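Local coordinates for protein benzyl alcohol dehydrogenase (Acinetobacter calcoaceticus, PDB 1F8F) that oxidises benzyl alcohol with NAD as cofactor, as a zinc-containing member of the alcohol dehydrogenase family, at residues Q30-L35 with L150-N155; V83-V88 with T156-K161. One frame throughout, in Å; residues are numbered along the deposited sequence.

Contact 1 of 2, residues Q30-L35 with L150-N155. With SO4 (sulfate ion), chain D.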
ATOM      1  N   GLN A  30      -9.857  -2.485 -39.414  1.00 50.61           N
ATOM      2  CA  GLN A  30     -10.951  -1.550 -39.175  1.00 53.14           C
ATOM      3  C   GLN A  30     -10.777  -0.862 -37.826  1.00 51.23           C
ATOM      4  O   GLN A  30      -9.744  -0.958 -37.151  1.00 50.03           O
ATOM      5  CB  GLN A  30     -12.278  -2.295 -39.342  1.00 57.39           C
ATOM      6  CG  GLN A  30     -12.506  -2.755 -40.779  1.00 62.03           C
ATOM      7  CD  GLN A  30     -13.703  -3.632 -41.044  1.00 64.98           C
ATOM      8  OE1 GLN A  30     -14.688  -3.164 -41.638  1.00 66.77           O
ATOM      9  NE2 GLN A  30     -13.681  -4.911 -40.662  1.00 66.63           N
ATOM     10  N   GLY A  31     -11.785  -0.101 -37.436  1.00 48.55           N
ATOM     11  CA  GLY A  31     -11.799   0.677 -36.212  1.00 44.60           C
ATOM     12  C   GLY A  31     -10.413   1.027 -35.677  1.00 40.63           C
ATOM     13  O   GLY A  31      -9.702   1.881 -36.201  1.00 38.07           O
ATOM     14  N   ASP A  32     -10.090   0.388 -34.549  1.00 39.04           N
ATOM     15  CA  ASP A  32      -8.792   0.585 -33.900  1.00 36.56           C
ATOM     16  C   ASP A  32      -7.840  -0.609 -34.020  1.00 37.19           C
ATOM     17  O   ASP A  32      -6.763  -0.733 -33.361  1.00 36.95           O
ATOM     18  CB  ASP A  32      -9.043   1.126 -32.512  1.00 36.10           C
ATOM     19  CG  ASP A  32      -9.481   0.165 -31.431  1.00 35.63           C
ATOM     20  OD1 ASP A  32      -9.861  -0.979 -31.694  1.00 32.94           O
ATOM     21  OD2 ASP A  32      -9.401   0.559 -30.229  1.00 36.46           O
ATOM     22  N   GLU A  33      -8.112  -1.471 -35.007  1.00 36.03           N
ATOM     23  CA  GLU A  33      -7.281  -2.605 -35.367  1.00 36.81           C
ATOM     24  C   GLU A  33      -5.974  -2.216 -36.064  1.00 35.44           C
ATOM     25  O   GLU A  33      -5.859  -1.098 -36.540  1.00 33.37           O
ATOM     26  CB  GLU A  33      -8.003  -3.571 -36.299  1.00 37.13           C
ATOM     27  CG  GLU A  33      -9.358  -4.002 -35.784  1.00 40.02           C
ATOM     28  CD  GLU A  33     -10.076  -4.833 -36.836  1.00 41.92           C
ATOM     29  OE1 GLU A  33      -9.832  -4.543 -38.027  1.00 42.17           O
ATOM     30  OE2 GLU A  33     -10.857  -5.733 -36.470  1.00 42.12           O
ATOM     31  N   VAL A  34      -4.973  -3.094 -35.995  1.00 35.66           N
ATOM     32  CA  VAL A  34      -3.656  -2.876 -36.585  1.00 36.94           C
ATOM     33  C   VAL A  34      -3.148  -4.042 -37.452  1.00 36.27           C
ATOM     34  O   VAL A  34      -3.331  -5.174 -37.012  1.00 36.39           O
ATOM     35  CB  VAL A  34      -2.542  -2.695 -35.557  1.00 36.45           C
ATOM     36  CG1 VAL A  34      -1.496  -1.723 -36.074  1.00 38.97           C
ATOM     37  CG2 VAL A  34      -3.038  -2.278 -34.194  1.00 37.56           C
ATOM     38  N   LEU A  35      -2.586  -3.808 -38.652  1.00 35.64           N
ATOM     39  CA  LEU A  35      -2.080  -4.841 -39.548  1.00 33.87           C
ATOM     40  C   LEU A  35      -0.559  -4.925 -39.400  1.00 30.79           C
ATOM     41  O   LEU A  35       0.098  -3.907 -39.677  1.00 30.16           O
ATOM     42  CB  LEU A  35      -2.248  -4.581 -41.057  1.00 34.98           C
ATOM     43  CG  LEU A  35      -1.968  -5.832 -41.921  1.00 34.19           C
ATOM     44  CD1 LEU A  35      -2.913  -6.966 -41.565  1.00 33.39           C
ATOM     45  CD2 LEU A  35      -2.078  -5.471 -43.390  1.00 36.26           C
ATOM     46  N   LEU A 150      -3.190  -9.474 -37.416  1.00 31.59           N
ATOM     47  CA  LEU A 150      -4.059  -8.359 -37.070  1.00 31.81           C
ATOM     48  C   LEU A 150      -4.218  -8.278 -35.544  1.00 29.61           C
ATOM     49  O   LEU A 150      -4.703  -9.222 -34.897  1.00 26.78           O
ATOM     50  CB  LEU A 150      -5.423  -8.611 -37.709  1.00 33.24           C
ATOM     51  CG  LEU A 150      -6.392  -7.422 -37.683  1.00 33.77           C
ATOM     52  CD1 LEU A 150      -6.086  -6.490 -38.837  1.00 31.04           C
ATOM     53  CD2 LEU A 150      -7.842  -7.896 -37.698  1.00 35.56           C
ATOM     54  N   SER A 151      -3.898  -7.131 -34.965  1.00 27.89           N
ATOM     55  CA  SER A 151      -4.055  -6.994 -33.510  1.00 30.03           C
ATOM     56  C   SER A 151      -4.948  -5.813 -33.185  1.00 30.76           C
ATOM     57  O   SER A 151      -5.531  -5.252 -34.132  1.00 33.19           O
ATOM     58  CB  SER A 151      -2.636  -6.873 -32.925  1.00 27.97           C
ATOM     59  OG  SER A 151      -2.009  -5.776 -33.618  1.00 27.16           O
ATOM     60  N   ARG A 152      -5.064  -5.399 -31.931  1.00 29.84           N
ATOM     61  CA  ARG A 152      -5.816  -4.196 -31.556  1.00 29.47           C
ATOM     62  C   ARG A 152      -4.800  -3.145 -31.093  1.00 28.77           C
ATOM     63  O   ARG A 152      -3.713  -3.522 -30.629  1.00 30.41           O
ATOM     64  CB  ARG A 152      -6.842  -4.417 -30.439  1.00 30.53           C
ATOM     65  CG  ARG A 152      -8.028  -5.315 -30.732  1.00 33.50           C
ATOM     66  CD  ARG A 152      -8.758  -4.948 -32.025  1.00 36.45           C
ATOM     67  NE  ARG A 152      -9.605  -3.744 -31.807  1.00 37.39           N
ATOM     68  CZ  ARG A 152     -10.714  -3.863 -31.071  1.00 39.59           C
ATOM     69  NH1 ARG A 152     -11.091  -5.038 -30.579  1.00 38.24           N
ATOM     70  NH2 ARG A 152     -11.483  -2.815 -30.815  1.00 40.88           N
ATOM     71  N   GLU A 153      -5.132  -1.872 -31.100  1.00 27.17           N
ATOM     72  CA  GLU A 153      -4.238  -0.795 -30.677  1.00 28.42           C
ATOM     73  C   GLU A 153      -3.878  -1.024 -29.196  1.00 25.23           C
ATOM     74  O   GLU A 153      -2.703  -0.762 -28.894  1.00 23.60           O
ATOM     75  CB  GLU A 153      -4.796   0.648 -30.768  1.00 28.65           C
ATOM     76  CG  GLU A 153      -3.875   1.818 -30.444  1.00 31.90           C
ATOM     77  CD  GLU A 153      -4.502   3.185 -30.650  1.00 36.26           C
ATOM     78  OE1 GLU A 153      -5.744   3.309 -30.464  1.00 38.99           O
ATOM     79  OE2 GLU A 153      -3.936   4.250 -30.971  1.00 36.05           O
ATOM     80  N   ASN A 154      -4.837  -1.393 -28.363  1.00 20.33           N
ATOM     81  CA  ASN A 154      -4.408  -1.544 -26.963  1.00 26.34           C
ATOM     82  C   ASN A 154      -3.496  -2.756 -26.730  1.00 27.54           C
ATOM     83  O   ASN A 154      -2.773  -2.727 -25.721  1.00 27.22           O
ATOM     84  CB  ASN A 154      -5.512  -1.489 -25.924  1.00 25.80           C
ATOM     85  CG  ASN A 154      -6.440  -2.668 -25.979  1.00 25.11           C
ATOM     86  OD1 ASN A 154      -6.295  -3.517 -26.876  1.00 22.42           O
ATOM     87  ND2 ASN A 154      -7.370  -2.701 -25.020  1.00 23.54           N
ATOM     88  N   ASN A 155      -3.456  -3.780 -27.575  1.00 28.48           N
ATOM     89  CA  ASN A 155      -2.469  -4.849 -27.369  1.00 26.76           C
ATOM     90  C   ASN A 155      -1.261  -4.639 -28.286  1.00 25.88           C
ATOM     91  O   ASN A 155      -0.455  -5.577 -28.313  1.00 25.01           O
ATOM     92  CB  ASN A 155      -2.986  -6.261 -27.426  1.00 25.72           C
ATOM     93  CG  ASN A 155      -3.619  -6.827 -28.681  1.00 27.27           C
ATOM     94  OD1 ASN A 155      -4.529  -6.237 -29.284  1.00 25.22           O
ATOM     95  ND2 ASN A 155      -3.135  -8.007 -29.010  1.00 23.25           N
TER
HETATM   96  S   SO4 D 376     -15.076  -4.844 -29.453  1.00 70.75           S
HETATM   97  O1  SO4 D 376     -15.769  -4.656 -30.774  1.00 71.80           O
HETATM   98  O2  SO4 D 376     -16.102  -5.242 -28.430  1.00 71.51           O
HETATM   99  O3  SO4 D 376     -14.344  -3.607 -29.056  1.00 69.85           O
HETATM  100  O4  SO4 D 376     -14.091  -5.967 -29.617  1.00 71.28           O
HETATM  101  O   HOH W   1      -7.730  -0.910 -28.712  1.00 29.36           O
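Glu33 to Leu35 pair antiparallel with Leu150 to Arg152 at one edge of strand 33-42, in the GroES-like domain of this alcohol dehydrogenase. Val34 and Ser151 form the hydrogen-bonded pair. Val34 N donates to Ser151 O at 2.9 Å, and Ser151 N donates back to Val34 O. A weak bond from Glu153 N to Asp32 O adds to the backbone pairing.

The charged contact is a salt bridge. Arg152 grips Asp32 side-on, with two nitrogens, NE and NH2, on one oxygen: NH2 to OD1 is 2.6 Å and NE to OD1 is 2.8 Å. OD1 lies near the guanidinium plane, but the carboxylate is turned 61° from it. The arginine chain bends at chi2 and chi3, which brings its guanidinium back to Asp32 although its CB points away. NH1 also donates to O4 of a sulfate ion, probably from the crystallisation liquor. Glu153 OE1 forms a salt bridge with Lys96 of the second subunit, and its OE2 accepts from the backbone N of Thr79 and Glu80.

The apolar pair is Leu35 CD1 and Leu150 CD1, 4.2 Å apart. Leu150 CD2 lies 3.9 Å from Glu33 CD, against a carboxylate whose OE1 is salt-bridged to Arg27. Val34 CG2 meets a hydroxyl, Ser151 OG, which is hydrogen-bonded to Thr156.

A water bridges the segments, donating to Asp32 OD2 at 2.7 Å and accepting from Asn154 N.

Contact 2 of 2, residues V83-V88 with T156-K161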
ATOM      1  N   VAL A  83       2.309   3.650 -39.392  1.00 51.26           N
ATOM      2  CA  VAL A  83       2.894   2.716 -40.353  1.00 50.04           C
ATOM      3  C   VAL A  83       4.400   2.706 -40.234  1.00 48.60           C
ATOM      4  O   VAL A  83       4.981   3.802 -40.204  1.00 49.46           O
ATOM      5  CB  VAL A  83       2.474   3.096 -41.786  1.00 50.76           C
ATOM      6  CG1 VAL A  83       3.125   2.210 -42.848  1.00 51.17           C
ATOM      7  CG2 VAL A  83       0.964   3.022 -41.909  1.00 50.36           C
ATOM      8  N   GLY A  84       5.027   1.539 -40.065  1.00 47.87           N
ATOM      9  CA  GLY A  84       6.486   1.559 -39.866  1.00 47.08           C
ATOM     10  C   GLY A  84       6.949   1.428 -38.428  1.00 46.89           C
ATOM     11  O   GLY A  84       8.142   1.118 -38.206  1.00 46.52           O
ATOM     12  N   ASP A  85       6.119   1.683 -37.410  1.00 43.45           N
ATOM     13  CA  ASP A  85       6.570   1.440 -36.039  1.00 41.40           C
ATOM     14  C   ASP A  85       6.890  -0.052 -35.887  1.00 37.68           C
ATOM     15  O   ASP A  85       6.316  -0.905 -36.556  1.00 37.14           O
ATOM     16  CB  ASP A  85       5.507   1.840 -35.017  1.00 44.30           C
ATOM     17  CG  ASP A  85       5.299   3.336 -34.866  1.00 47.11           C
ATOM     18  OD1 ASP A  85       6.234   4.126 -35.130  1.00 49.14           O
ATOM     19  OD2 ASP A  85       4.215   3.816 -34.467  1.00 47.68           O
ATOM     20  N   HIS A  86       7.821  -0.368 -35.045  1.00 36.65           N
ATOM     21  CA  HIS A  86       8.271  -1.660 -34.573  1.00 37.40           C
ATOM     22  C   HIS A  86       7.436  -2.003 -33.327  1.00 35.66           C
ATOM     23  O   HIS A  86       7.413  -1.131 -32.429  1.00 38.34           O
ATOM     24  CB  HIS A  86       9.728  -1.586 -34.101  1.00 38.61           C
ATOM     25  CG  HIS A  86      10.719  -1.532 -35.233  1.00 42.49           C
ATOM     26  ND1 HIS A  86      12.024  -1.970 -35.098  1.00 42.06           N
ATOM     27  CD2 HIS A  86      10.584  -1.136 -36.535  1.00 41.90           C
ATOM     28  CE1 HIS A  86      12.646  -1.812 -36.259  1.00 43.20           C
ATOM     29  NE2 HIS A  86      11.794  -1.320 -37.152  1.00 42.40           N
ATOM     30  N   VAL A  87       6.787  -3.137 -33.211  1.00 31.39           N
ATOM     31  CA  VAL A  87       5.919  -3.472 -32.109  1.00 29.09           C
ATOM     32  C   VAL A  87       6.052  -4.899 -31.554  1.00 30.58           C
ATOM     33  O   VAL A  87       6.543  -5.883 -32.134  1.00 27.89           O
ATOM     34  CB  VAL A  87       4.422  -3.294 -32.510  1.00 28.74           C
ATOM     35  CG1 VAL A  87       3.983  -1.831 -32.747  1.00 26.87           C
ATOM     36  CG2 VAL A  87       4.146  -4.060 -33.809  1.00 25.87           C
ATOM     37  N   VAL A  88       5.573  -4.957 -30.288  1.00 26.17           N
ATOM     38  CA  VAL A  88       5.475  -6.241 -29.553  1.00 22.42           C
ATOM     39  C   VAL A  88       3.997  -6.535 -29.314  1.00 20.25           C
ATOM     40  O   VAL A  88       3.251  -5.591 -29.000  1.00 18.98           O
ATOM     41  CB  VAL A  88       6.331  -6.157 -28.279  1.00 21.72           C
ATOM     42  CG1 VAL A  88       5.986  -7.390 -27.417  1.00 19.87           C
ATOM     43  CG2 VAL A  88       7.833  -6.177 -28.579  1.00 22.13           C
ATOM     44  N   THR A 156      -1.060  -3.513 -28.936  1.00 24.77           N
ATOM     45  CA  THR A 156       0.109  -3.348 -29.807  1.00 25.85           C
ATOM     46  C   THR A 156       1.017  -2.307 -29.194  1.00 27.93           C
ATOM     47  O   THR A 156       0.713  -1.122 -29.123  1.00 29.71           O
ATOM     48  CB  THR A 156      -0.351  -3.032 -31.232  1.00 24.54           C
ATOM     49  OG1 THR A 156      -1.298  -4.038 -31.642  1.00 25.06           O
ATOM     50  CG2 THR A 156       0.736  -3.073 -32.301  1.00 26.83           C
ATOM     51  N   VAL A 157       2.188  -2.673 -28.713  1.00 26.01           N
ATOM     52  CA  VAL A 157       3.166  -1.930 -28.000  1.00 26.06           C
ATOM     53  C   VAL A 157       4.385  -1.505 -28.817  1.00 28.91           C
ATOM     54  O   VAL A 157       5.320  -2.205 -29.167  1.00 29.46           O
ATOM     55  CB  VAL A 157       3.699  -2.609 -26.730  1.00 24.02           C
ATOM     56  CG1 VAL A 157       4.415  -1.699 -25.779  1.00 21.20           C
ATOM     57  CG2 VAL A 157       2.601  -3.342 -25.952  1.00 22.56           C
ATOM     58  N   LYS A 158       4.442  -0.178 -29.035  1.00 32.11           N
ATOM     59  CA  LYS A 158       5.535   0.460 -29.764  1.00 34.80           C
ATOM     60  C   LYS A 158       6.849   0.324 -29.002  1.00 34.17           C
ATOM     61  O   LYS A 158       6.901   0.655 -27.815  1.00 33.36           O
ATOM     62  CB  LYS A 158       5.252   1.922 -30.097  1.00 36.59           C
ATOM     63  CG  LYS A 158       6.435   2.712 -30.646  1.00 41.56           C
ATOM     64  CD  LYS A 158       5.941   3.866 -31.522  1.00 43.93           C
ATOM     65  CE  LYS A 158       6.829   5.093 -31.390  1.00 45.69           C
ATOM     66  NZ  LYS A 158       6.289   6.230 -32.226  1.00 47.37           N
ATOM     67  N   VAL A 159       7.899  -0.158 -29.668  1.00 32.38           N
ATOM     68  CA  VAL A 159       9.214  -0.192 -29.035  1.00 33.38           C
ATOM     69  C   VAL A 159      10.241   0.441 -29.980  1.00 35.96           C
ATOM     70  O   VAL A 159      10.021   0.698 -31.165  1.00 36.54           O
ATOM     71  CB  VAL A 159       9.707  -1.577 -28.586  1.00 32.38           C
ATOM     72  CG1 VAL A 159       8.811  -2.305 -27.616  1.00 30.17           C
ATOM     73  CG2 VAL A 159       9.945  -2.459 -29.815  1.00 31.86           C
ATOM     74  N   THR A 160      11.415   0.665 -29.404  1.00 37.42           N
ATOM     75  CA  THR A 160      12.509   1.342 -30.081  1.00 42.18           C
ATOM     76  C   THR A 160      13.047   0.626 -31.297  1.00 43.91           C
ATOM     77  O   THR A 160      13.162  -0.599 -31.269  1.00 44.47           O
ATOM     78  CB  THR A 160      13.671   1.574 -29.093  1.00 42.44           C
ATOM     79  OG1 THR A 160      14.633   2.405 -29.716  1.00 43.95           O
ATOM     80  CG2 THR A 160      14.380   0.326 -28.620  1.00 44.16           C
ATOM     81  N   LYS A 161      13.494   1.343 -32.322  1.00 45.37           N
ATOM     82  CA  LYS A 161      14.100   0.723 -33.494  1.00 45.92           C
ATOM     83  C   LYS A 161      15.578   0.422 -33.273  1.00 43.76           C
ATOM     84  O   LYS A 161      16.245  -0.179 -34.122  1.00 41.02           O
ATOM     85  CB  LYS A 161      13.982   1.628 -34.724  1.00 48.29           C
ATOM     86  CG  LYS A 161      12.567   1.804 -35.248  1.00 51.56           C
ATOM     87  CD  LYS A 161      12.529   2.624 -36.524  1.00 52.44           C
ATOM     88  CE  LYS A 161      11.153   3.123 -36.928  1.00 54.65           C
ATOM     89  NZ  LYS A 161      10.197   2.025 -37.276  1.00 54.91           N
TER
HETATM   90  O   HOH W   2       3.926   6.383 -33.728  1.00 53.03           O
HETATM   91  O   HOH W   3      12.875  -2.753 -32.789  1.00 30.60           O
HETATM   92  O   HOH W   4       9.073   1.821 -33.683  1.00 48.10           O
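Lys161 lays its side chain over the ring of His86 beside a short antiparallel pairing of strands 86-89 and 156-159. This pairing belongs to the GroES-like domain of the alcohol dehydrogenase fold. The lysine can be followed outward. Its CB lies 4.0 Å from His86 CE1, near the rim of the ring. CG, anti to the carbonyl carbon of Lys161, sits over the centre of one face. It is 3.6 Å from the ring centroid and only 2° off the normal, a CH-pi contact. CD passes on above NE2. A bend at chi4 (-65°) then turns the end of the chain. NZ ends 3.3 Å from His86 CD2 and beside Gly84 O, where the modelled approach is too short to trust. At the ring edge, a water in the ring plane bridges His86 ND1 and Thr160 O.

The backbones are tied by three bonds. Val159 N donates to His86 O almost straight, at 176°. Val88 and Val157 form a hydrogen-bonded pair, with Val88 N to Val157 O at 3.0 Å and Val157 N donating back to Val88 O. On the Val88 face, CG2 of Val88 touches CG1 of Val159, and Leu168 touches both residues. On the other face Val87 CG1 meets Thr156 CG2 at 3.5 Å. Val36 of strand 33-42 and Ile71 of strand 66-74 also touch Val87.

A second lysine meets an acid. Lys158 crosses Asp85, its CD 3.4 Å from OD2, and makes a long salt bridge, NZ to OD1 3.6 Å. Asp85 OD2 is also held by Gln82 N. A water bridges the pair, donating to Asp85 OD2 and accepting from Lys158 NZ at 2.8 Å.

How the contacts relate
Contacts 1 and 2 have centres about 13 Å apart and belong to one mixed sheet of the GroES-like domain. Along the chain their segments alternate: 30-35, 83-88, 150-155, then 156-161. Strand 148-152 pairs with strand 33-42, and strand 156-159 with strand 86-89; strand 66-74 pairs with both 33-42 and 86-89. The run 148-152, 33-42, 66-74, 86-89, 156-159 thus returns on itself through the connection 153-155, consistent with the curled, barrel-like sheet of a GroES-like domain. The two contacts meet where Ser151 OG lies 2.7 Å from Thr156 OG1, a probable hydrogen bond, and Val34 packs on Thr156.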